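Local coordinates for tail spike protein gp49 (Pseudomonas phage LKA1, PDB 4RU4) that probably cleaves the O-specific polysaccharide of the Pseudomonas host surface as a lyase during phage entry, acting as a trimeric, calcium-binding tailspike, at residues 352-357 with 376-381; 418-423 with 448-453; 307-312 with 334-339. One frame throughout, in Å; residues are numbered along the deposited sequence.

In the fold
The three contacts join successive coils of the parallel beta-helix, the pectin lyase-like body of the tailspike. Along the chain they come in series: interaction 3, then interaction 1, then interaction 2. The centre of interaction 1 lies about 10 Å from the centre of each of the others, which are about 19 Å apart. Strands 312-314, 338-341, 356-359, 380-385, 420-425 and 452-463 run side by side in that order. Each contact joins neighbouring coils at or beside this face, interactions 1 and 3 at corners. Interaction 1 touches both others: Lys354 bonds through its backbone to Ala335 and Asp337, and Gly380 to Pro419 and Asn421. All three meet the second subunit, so this flank faces it.

Interaction 1: 352-357 with 376-381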
loop_
_atom_site.group_PDB
_atom_site.type_symbol
_atom_site.label_atom_id
_atom_site.label_comp_id
_atom_site.label_asym_id
_atom_site.label_seq_id
_atom_site.Cartn_x
_atom_site.Cartn_y
_atom_site.Cartn_z
ATOM N N GLN B 352 -6.076 17.272 -9.018
ATOM C CA GLN B 352 -7.086 18.003 -9.765
ATOM C C GLN B 352 -8.425 17.294 -9.512
ATOM O O GLN B 352 -8.449 16.102 -9.201
ATOM C CB GLN B 352 -6.769 17.962 -11.276
ATOM C CG GLN B 352 -5.371 18.422 -11.621
ATOM C CD GLN B 352 -5.154 18.694 -13.099
ATOM O OE1 GLN B 352 -6.094 18.993 -13.832
ATOM N NE2 GLN B 352 -3.880 18.623 -13.539
ATOM N N GLY B 353 -9.539 17.994 -9.687
ATOM C CA GLY B 353 -10.840 17.344 -9.582
ATOM C C GLY B 353 -11.324 17.263 -8.148
ATOM O O GLY B 353 -11.458 18.283 -7.495
ATOM N N LYS B 354 -11.571 16.059 -7.647
ATOM C CA LYS B 354 -12.165 15.888 -6.307
ATOM C C LYS B 354 -11.807 14.538 -5.738
ATOM O O LYS B 354 -11.922 13.544 -6.438
ATOM C CB LYS B 354 -13.698 15.991 -6.389
ATOM C CG LYS B 354 -14.442 15.624 -5.055
ATOM C CD LYS B 354 -15.958 15.952 -5.126
ATOM C CE LYS B 354 -16.745 15.401 -3.931
ATOM N NZ LYS B 354 -18.226 15.699 -4.113
ATOM N N ASP B 355 -11.403 14.494 -4.465
ATOM C CA ASP B 355 -11.122 13.226 -3.776
ATOM C C ASP B 355 -10.058 12.400 -4.506
ATOM O O ASP B 355 -10.338 11.319 -5.046
ATOM C CB ASP B 355 -12.414 12.410 -3.555
ATOM C CG ASP B 355 -13.391 13.116 -2.617
ATOM O OD1 ASP B 355 -12.972 14.071 -1.923
ATOM O OD2 ASP B 355 -14.581 12.730 -2.587
ATOM N N ILE B 356 -8.834 12.916 -4.509
ATOM C CA ILE B 356 -7.710 12.275 -5.193
ATOM C C ILE B 356 -6.597 11.931 -4.189
ATOM O O ILE B 356 -6.288 12.730 -3.312
ATOM C CB ILE B 356 -7.126 13.245 -6.210
ATOM C CG1 ILE B 356 -8.192 13.665 -7.236
ATOM C CG2 ILE B 356 -5.844 12.664 -6.851
ATOM C CD1 ILE B 356 -8.888 12.541 -7.977
ATOM N N SER B 357 -5.986 10.746 -4.309
ATOM C CA SER B 357 -4.944 10.366 -3.352
ATOM C C SER B 357 -3.741 9.784 -4.083
ATOM O O SER B 357 -3.903 9.160 -5.151
ATOM C CB SER B 357 -5.477 9.343 -2.340
ATOM O OG SER B 357 -6.780 9.699 -1.884
ATOM N N GLU B 376 -7.517 23.039 -11.235
ATOM C CA GLU B 376 -8.892 22.618 -11.484
ATOM C C GLU B 376 -9.464 21.881 -10.278
ATOM O O GLU B 376 -10.081 20.801 -10.406
ATOM C CB GLU B 376 -8.970 21.757 -12.775
ATOM C CG GLU B 376 -8.372 22.463 -14.007
ATOM C CD GLU B 376 -8.610 21.734 -15.349
ATOM O OE1 GLU B 376 -8.819 20.494 -15.355
ATOM O OE2 GLU B 376 -8.540 22.402 -16.413
ATOM N N ILE B 377 -9.241 22.465 -9.098
ATOM C CA ILE B 377 -9.720 21.886 -7.845
ATOM C C ILE B 377 -11.209 22.205 -7.676
ATOM O O ILE B 377 -11.589 23.359 -7.454
ATOM C CB ILE B 377 -8.897 22.399 -6.622
ATOM C CG1 ILE B 377 -7.436 21.911 -6.731
ATOM C CG2 ILE B 377 -9.530 21.948 -5.309
ATOM C CD1 ILE B 377 -7.267 20.373 -6.641
ATOM N N LEU B 378 -12.053 21.181 -7.789
ATOM C CA LEU B 378 -13.485 21.351 -7.548
ATOM C C LEU B 378 -13.744 21.482 -6.034
ATOM O O LEU B 378 -14.580 22.284 -5.573
ATOM C CB LEU B 378 -14.286 20.162 -8.114
ATOM C CG LEU B 378 -15.812 20.276 -7.989
ATOM C CD1 LEU B 378 -16.356 21.381 -8.901
ATOM C CD2 LEU B 378 -16.524 18.945 -8.290
ATOM N N GLY B 379 -12.994 20.700 -5.270
ATOM C CA GLY B 379 -13.215 20.574 -3.844
ATOM C C GLY B 379 -13.097 19.132 -3.393
ATOM O O GLY B 379 -12.839 18.219 -4.191
ATOM N N GLY B 380 -13.242 18.920 -2.090
ATOM C CA GLY B 380 -13.084 17.586 -1.528
ATOM C C GLY B 380 -11.716 17.397 -0.897
ATOM O O GLY B 380 -11.103 18.342 -0.417
ATOM N N THR B 381 -11.229 16.164 -0.882
ATOM C CA THR B 381 -10.048 15.862 -0.093
ATOM C C THR B 381 -8.913 15.422 -1.001
ATOM O O THR B 381 -9.106 14.599 -1.904
ATOM C CB THR B 381 -10.402 14.748 0.919
ATOM O OG1 THR B 381 -11.411 15.243 1.808
ATOM C CG2 THR B 381 -9.183 14.293 1.726
HETATM O O HOH W 1 -8.576 11.810 -0.784
#
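The aliphatic part of Lys354 lies over the carbonyl of Gly379, with CG 3.2 Å from Gly379 O. The chain is extended from there, and NZ bonds to Gln418 OE1, two coils on. The CG of Asp355 stands beside its own backbone N (chi1 -65°), which brings OD1 to the backbone of 376-381. Thr381 N donates to Asp355 OD1 at 2.9 Å, nearly along the C-O axis. The same oxygen forms a salt bridge with Arg430 of the second subunit. Ile356 N closes this end with a bond to Thr381 O, and a water links Thr381 O to Ser357 OG.

At the other end Gly353 bonds in both directions. Its N donates to Glu376 O, and its O accepts from Leu378 N at 3.0 Å. Ile377 CD1 packs against Gln352 CA at 3.9 Å. The Glu376 carboxylate turns to Tyr165, Gly333 and Arg162.

The chain corners at 353-355, between strands 349-352 and 356-359. Strands 372-377 and 380-385 flank the matching turn one coil on. Phe382 and Cys420 pack against Ile377, while strand 335-336 borders Asp355 and Ile356.

Interaction 2: 418-423 with 448-453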
loop_
_atom_site.group_PDB
_atom_site.type_symbol
_atom_site.label_atom_id
_atom_site.label_comp_id
_atom_site.label_asym_id
_atom_site.label_seq_id
_atom_site.Cartn_x
_atom_site.Cartn_y
_atom_site.Cartn_z
ATOM N N GLN B 418 -16.658 23.402 -3.511
ATOM C CA GLN B 418 -16.818 22.577 -2.330
ATOM C C GLN B 418 -15.616 22.758 -1.384
ATOM O O GLN B 418 -14.510 23.039 -1.837
ATOM C CB GLN B 418 -16.995 21.109 -2.737
ATOM C CG GLN B 418 -18.229 20.855 -3.628
ATOM C CD GLN B 418 -18.302 19.406 -4.154
ATOM O OE1 GLN B 418 -17.798 18.478 -3.525
ATOM N NE2 GLN B 418 -18.930 19.223 -5.317
ATOM N N PRO B 419 -15.834 22.615 -0.070
ATOM C CA PRO B 419 -14.728 22.750 0.881
ATOM C C PRO B 419 -13.560 21.840 0.479
ATOM O O PRO B 419 -13.816 20.711 0.022
ATOM C CB PRO B 419 -15.346 22.269 2.196
ATOM C CG PRO B 419 -16.800 22.612 2.066
ATOM C CD PRO B 419 -17.118 22.340 0.606
ATOM N N CYS B 420 -12.323 22.328 0.633
ATOM C CA CYS B 420 -11.118 21.569 0.258
ATOM C C CYS B 420 -10.343 21.138 1.482
ATOM O O CYS B 420 -10.134 21.942 2.378
ATOM C CB CYS B 420 -10.178 22.450 -0.569
ATOM S SG CYS B 420 -10.875 23.021 -2.117
ATOM N N ASN B 421 -9.883 19.885 1.502
ATOM C CA ASN B 421 -8.990 19.423 2.568
ATOM C C ASN B 421 -7.697 18.928 1.919
ATOM O O ASN B 421 -7.729 18.009 1.113
ATOM C CB ASN B 421 -9.640 18.264 3.324
ATOM C CG ASN B 421 -11.022 18.588 3.777
ATOM O OD1 ASN B 421 -11.244 19.614 4.407
ATOM N ND2 ASN B 421 -11.970 17.732 3.448
ATOM N N PHE B 422 -6.574 19.560 2.226
ATOM C CA PHE B 422 -5.302 19.100 1.690
ATOM C C PHE B 422 -4.539 18.423 2.806
ATOM O O PHE B 422 -4.222 19.057 3.829
ATOM C CB PHE B 422 -4.516 20.291 1.112
ATOM C CG PHE B 422 -5.172 20.881 -0.093
ATOM C CD1 PHE B 422 -5.057 20.246 -1.322
ATOM C CD2 PHE B 422 -5.977 22.011 0.003
ATOM C CE1 PHE B 422 -5.697 20.745 -2.431
ATOM C CE2 PHE B 422 -6.586 22.527 -1.128
ATOM C CZ PHE B 422 -6.456 21.879 -2.333
ATOM N N LEU B 423 -4.267 17.133 2.619
ATOM C CA LEU B 423 -3.700 16.303 3.690
ATOM C C LEU B 423 -2.360 15.747 3.292
ATOM O O LEU B 423 -2.263 15.073 2.258
ATOM C CB LEU B 423 -4.615 15.097 3.981
ATOM C CG LEU B 423 -6.110 15.413 4.121
ATOM C CD1 LEU B 423 -6.937 14.156 4.333
ATOM C CD2 LEU B 423 -6.376 16.446 5.224
ATOM N N SER B 448 -11.963 31.617 -4.956
ATOM C CA SER B 448 -12.797 30.708 -4.181
ATOM C C SER B 448 -13.246 31.352 -2.875
ATOM O O SER B 448 -12.579 32.253 -2.361
ATOM C CB SER B 448 -12.044 29.404 -3.880
ATOM O OG SER B 448 -10.845 29.661 -3.136
ATOM N N THR B 449 -14.378 30.888 -2.347
ATOM C CA THR B 449 -14.866 31.381 -1.070
ATOM C C THR B 449 -15.088 30.257 -0.058
ATOM O O THR B 449 -15.565 30.496 1.049
ATOM C CB THR B 449 -16.158 32.181 -1.242
ATOM O OG1 THR B 449 -17.149 31.350 -1.878
ATOM C CG2 THR B 449 -15.881 33.444 -2.079
ATOM N N VAL B 450 -14.684 29.041 -0.413
ATOM C CA VAL B 450 -14.903 27.881 0.455
ATOM C C VAL B 450 -13.815 27.681 1.530
ATOM O O VAL B 450 -12.709 28.210 1.416
ATOM C CB VAL B 450 -15.003 26.585 -0.398
ATOM C CG1 VAL B 450 -16.192 26.654 -1.374
ATOM C CG2 VAL B 450 -13.687 26.333 -1.138
ATOM N N PRO B 451 -14.130 26.906 2.592
ATOM C CA PRO B 451 -13.062 26.540 3.525
ATOM C C PRO B 451 -11.937 25.792 2.797
ATOM O O PRO B 451 -12.219 24.937 1.962
ATOM C CB PRO B 451 -13.761 25.592 4.509
ATOM C CG PRO B 451 -15.232 26.070 4.499
ATOM C CD PRO B 451 -15.435 26.349 3.001
ATOM N N VAL B 452 -10.698 26.173 3.086
ATOM C CA VAL B 452 -9.509 25.464 2.627
ATOM C C VAL B 452 -8.711 25.040 3.860
ATOM O O VAL B 452 -8.060 25.864 4.521
ATOM C CB VAL B 452 -8.655 26.372 1.722
ATOM C CG1 VAL B 452 -7.318 25.703 1.340
ATOM C CG2 VAL B 452 -9.455 26.730 0.470
ATOM N N ASN B 453 -8.761 23.745 4.155
ATOM C CA ASN B 453 -8.155 23.173 5.352
ATOM C C ASN B 453 -6.854 22.435 5.032
ATOM O O ASN B 453 -6.759 21.757 4.005
ATOM C CB ASN B 453 -9.152 22.186 5.972
ATOM C CG ASN B 453 -10.498 22.834 6.248
ATOM O OD1 ASN B 453 -10.559 23.905 6.858
ATOM N ND2 ASN B 453 -11.576 22.219 5.759
#
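Residues 418-422 and 450-453 run parallel, 20° apart, with Cys420 paired to Val452 and Asn421 to Asn453. Three backbone bonds make the ladder: Cys420 N to Pro451 O, Asn453 N to Cys420 O at 2.9 Å, and Phe422 N to Asn453 O at 2.8 Å.

Asn421 and Asn453 lie side by side and point the same way. Their amide planes are only 14° apart. Asn453 ND2 donates to Asn421 OD1 at 3.0 Å, in its own amide plane and almost straight. Asn421 ND2 in turn donates to Thr381 OG1, and Asn453 OD1 accepts from Tyr483 N. The polar row thus continues onto both neighbouring coils, and these bonds hold both amides in orientation.

Cys420 and Val452 are on the other face. Val452 CG1 lies anti to its backbone N (chi1 174°) and meets the edge of the Phe422 ring, 4.1 Å from CE2. The ring also meets the rings of Phe382 and Trp351. Before the strands, Pro419 and Pro451 lie alongside each other, with CG of Pro419 4.1 Å from CD of Pro451. Val450 CG2 rests 3.5 Å from Gln418 O.

Like residues stacked at matching positions of successive coils, here an asparagine pair beside a proline pair, are a hallmark of the parallel beta-helix of pectin lyase-like proteins.

Interaction 3: 307-312 with 334-339; sequences PVRNVR and NAEDCS
Arg312 reaches over to Asp337 and Ser339; it and Val308 bury the most surface here, followed almost equally by Asn334 and Glu336. The Arg312 chain bends at its second torsion (chi2 -72°), and the guanidinium comes over the backbone of 337-338. One face covers Asp337 O. At the edge, NH1 donates to Ser339 OG at 3.0 Å. NH2 forms a salt bridge with Asp337 OD1 at 2.9 Å, meeting the carboxylate from above its plane, with the two flat groups 85° apart. NE and NH2 grip Asn310 OD1, which accepts a further bond from Thr344 of the second subunit. The guanidinium is fixed on several sides. Asp337 OD2 bonds to Tyr188, and Ser339 OG to Glu341.

Glu336 reaches out with an extended chain to Arg309. Arg309 NE and NH2 both donate to Glu336 OE1, NE at 2.9 Å and NH2 at 3.1 Å, a side-on salt bridge to one oxygen close to the guanidinium plane. Pro307 CB sits over one face of that guanidinium, and NH1 goes to Gly168 O.

On the apolar side Val308 CG1 touches Cys338 SG at 4.0 Å, and Val311 CB packs on the same sulfur. Val311 N also donates to SG. Val308 ties the backbones together: its N bonds to Asn334 O and its O accepts from Glu336 N at 2.9 Å. Asn334 ND2 lies 4.1 Å from Val308 CG2 and bonds to Gly298 O. At the corner, Asn310 N donates to Asp337 O; past it, a weak bond runs from Ser339 N to Val311 O.

Before this corner the short, weakly bonded strand 308-309 pairs in parallel with 335-336. Beyond it, strand 338-341 lies between 312-314 and 356-359. Ile356 of strand 356-359 packs on Cys338 and, across the corner, on Ala335.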
loop_
_atom_site.group_PDB
_atom_site.type_symbol
_atom_site.label_atom_id
_atom_site.label_comp_id
_atom_site.label_asym_id
_atom_site.label_seq_id
_atom_site.Cartn_x
_atom_site.Cartn_y
_atom_site.Cartn_z
ATOM N N PRO B 307 -17.587 12.132 -15.619
ATOM C CA PRO B 307 -16.350 12.189 -14.844
ATOM C C PRO B 307 -15.647 10.832 -14.721
ATOM O O PRO B 307 -16.253 9.773 -14.823
ATOM C CB PRO B 307 -16.830 12.646 -13.458
ATOM C CG PRO B 307 -18.064 13.509 -13.781
ATOM C CD PRO B 307 -18.733 12.670 -14.836
ATOM N N VAL B 308 -14.350 10.896 -14.486
ATOM C CA VAL B 308 -13.539 9.714 -14.400
ATOM C C VAL B 308 -13.563 9.291 -12.933
ATOM O O VAL B 308 -13.130 10.071 -12.073
ATOM C CB VAL B 308 -12.097 10.063 -14.807
ATOM C CG1 VAL B 308 -11.166 8.874 -14.532
ATOM C CG2 VAL B 308 -12.059 10.506 -16.263
ATOM N N ARG B 309 -14.042 8.079 -12.636
ATOM C CA ARG B 309 -14.210 7.676 -11.228
ATOM C C ARG B 309 -13.754 6.263 -10.914
ATOM O O ARG B 309 -13.953 5.369 -11.716
ATOM C CB ARG B 309 -15.682 7.802 -10.813
ATOM C CG ARG B 309 -16.192 9.253 -10.772
ATOM C CD ARG B 309 -17.480 9.291 -9.976
ATOM N NE ARG B 309 -18.060 10.630 -9.801
ATOM C CZ ARG B 309 -18.914 11.202 -10.643
ATOM N NH1 ARG B 309 -19.298 10.590 -11.770
ATOM N NH2 ARG B 309 -19.411 12.395 -10.350
ATOM N N ASN B 310 -13.208 6.074 -9.711
ATOM C CA ASN B 310 -12.721 4.760 -9.245
ATOM C C ASN B 310 -11.764 4.148 -10.244
ATOM O O ASN B 310 -11.773 2.942 -10.475
ATOM C CB ASN B 310 -13.855 3.769 -8.892
ATOM C CG ASN B 310 -13.341 2.532 -8.117
ATOM O OD1 ASN B 310 -12.439 2.638 -7.281
ATOM N ND2 ASN B 310 -13.869 1.352 -8.451
ATOM N N VAL B 311 -10.913 4.987 -10.828
ATOM C CA VAL B 311 -9.845 4.480 -11.688
ATOM C C VAL B 311 -8.557 4.512 -10.872
ATOM O O VAL B 311 -8.203 5.533 -10.269
ATOM C CB VAL B 311 -9.730 5.252 -13.037
ATOM C CG1 VAL B 311 -8.639 4.630 -13.914
ATOM C CG2 VAL B 311 -11.096 5.268 -13.781
ATOM N N ARG B 312 -7.897 3.356 -10.801
ATOM C CA ARG B 312 -6.800 3.161 -9.871
ATOM C C ARG B 312 -5.522 2.783 -10.623
ATOM O O ARG B 312 -5.507 1.795 -11.345
ATOM C CB ARG B 312 -7.186 2.066 -8.865
ATOM C CG ARG B 312 -8.560 2.286 -8.264
ATOM C CD ARG B 312 -8.525 3.483 -7.280
ATOM N NE ARG B 312 -9.846 3.693 -6.689
ATOM C CZ ARG B 312 -10.109 4.623 -5.765
ATOM N NH1 ARG B 312 -9.146 5.434 -5.335
ATOM N NH2 ARG B 312 -11.334 4.733 -5.266
ATOM N N ASN B 334 -11.855 16.637 -14.184
ATOM C CA ASN B 334 -13.092 15.866 -14.089
ATOM C C ASN B 334 -12.917 14.492 -13.437
ATOM O O ASN B 334 -13.674 13.566 -13.732
ATOM C CB ASN B 334 -13.774 15.729 -15.465
ATOM C CG ASN B 334 -12.998 14.810 -16.408
ATOM O OD1 ASN B 334 -11.780 14.721 -16.331
ATOM N ND2 ASN B 334 -13.714 14.120 -17.300
ATOM N N ALA B 335 -11.910 14.349 -12.570
ATOM C CA ALA B 335 -11.655 13.094 -11.878
ATOM C C ALA B 335 -12.286 13.174 -10.497
ATOM O O ALA B 335 -12.237 14.219 -9.867
ATOM C CB ALA B 335 -10.131 12.833 -11.745
ATOM N N GLU B 336 -12.886 12.082 -10.029
ATOM C CA GLU B 336 -13.326 11.996 -8.627
ATOM C C GLU B 336 -13.035 10.619 -8.069
ATOM O O GLU B 336 -13.376 9.628 -8.717
ATOM C CB GLU B 336 -14.818 12.297 -8.488
ATOM C CG GLU B 336 -15.390 11.917 -7.126
ATOM C CD GLU B 336 -16.816 12.408 -6.886
ATOM O OE1 GLU B 336 -17.559 12.663 -7.850
ATOM O OE2 GLU B 336 -17.198 12.534 -5.708
ATOM N N ASP B 337 -12.416 10.539 -6.884
ATOM C CA ASP B 337 -12.264 9.243 -6.227
ATOM C C ASP B 337 -11.345 8.375 -7.079
ATOM O O ASP B 337 -11.681 7.257 -7.451
ATOM C CB ASP B 337 -13.628 8.543 -6.017
ATOM C CG ASP B 337 -13.527 7.304 -5.128
ATOM O OD1 ASP B 337 -12.558 7.196 -4.341
ATOM O OD2 ASP B 337 -14.421 6.431 -5.211
ATOM N N CYS B 338 -10.184 8.912 -7.422
ATOM C CA CYS B 338 -9.195 8.134 -8.165
ATOM C C CYS B 338 -7.867 8.215 -7.423
ATOM O O CYS B 338 -7.678 9.095 -6.586
ATOM C CB CYS B 338 -9.007 8.724 -9.555
ATOM S SG CYS B 338 -10.409 8.544 -10.666
ATOM N N SER B 339 -6.914 7.331 -7.756
ATOM C CA SER B 339 -5.634 7.345 -7.048
ATOM C C SER B 339 -4.502 6.706 -7.830
ATOM O O SER B 339 -4.741 5.913 -8.764
ATOM C CB SER B 339 -5.745 6.635 -5.674
ATOM O OG SER B 339 -6.234 5.293 -5.795
HETATM O O HOH W 2 -9.740 6.659 -2.581
#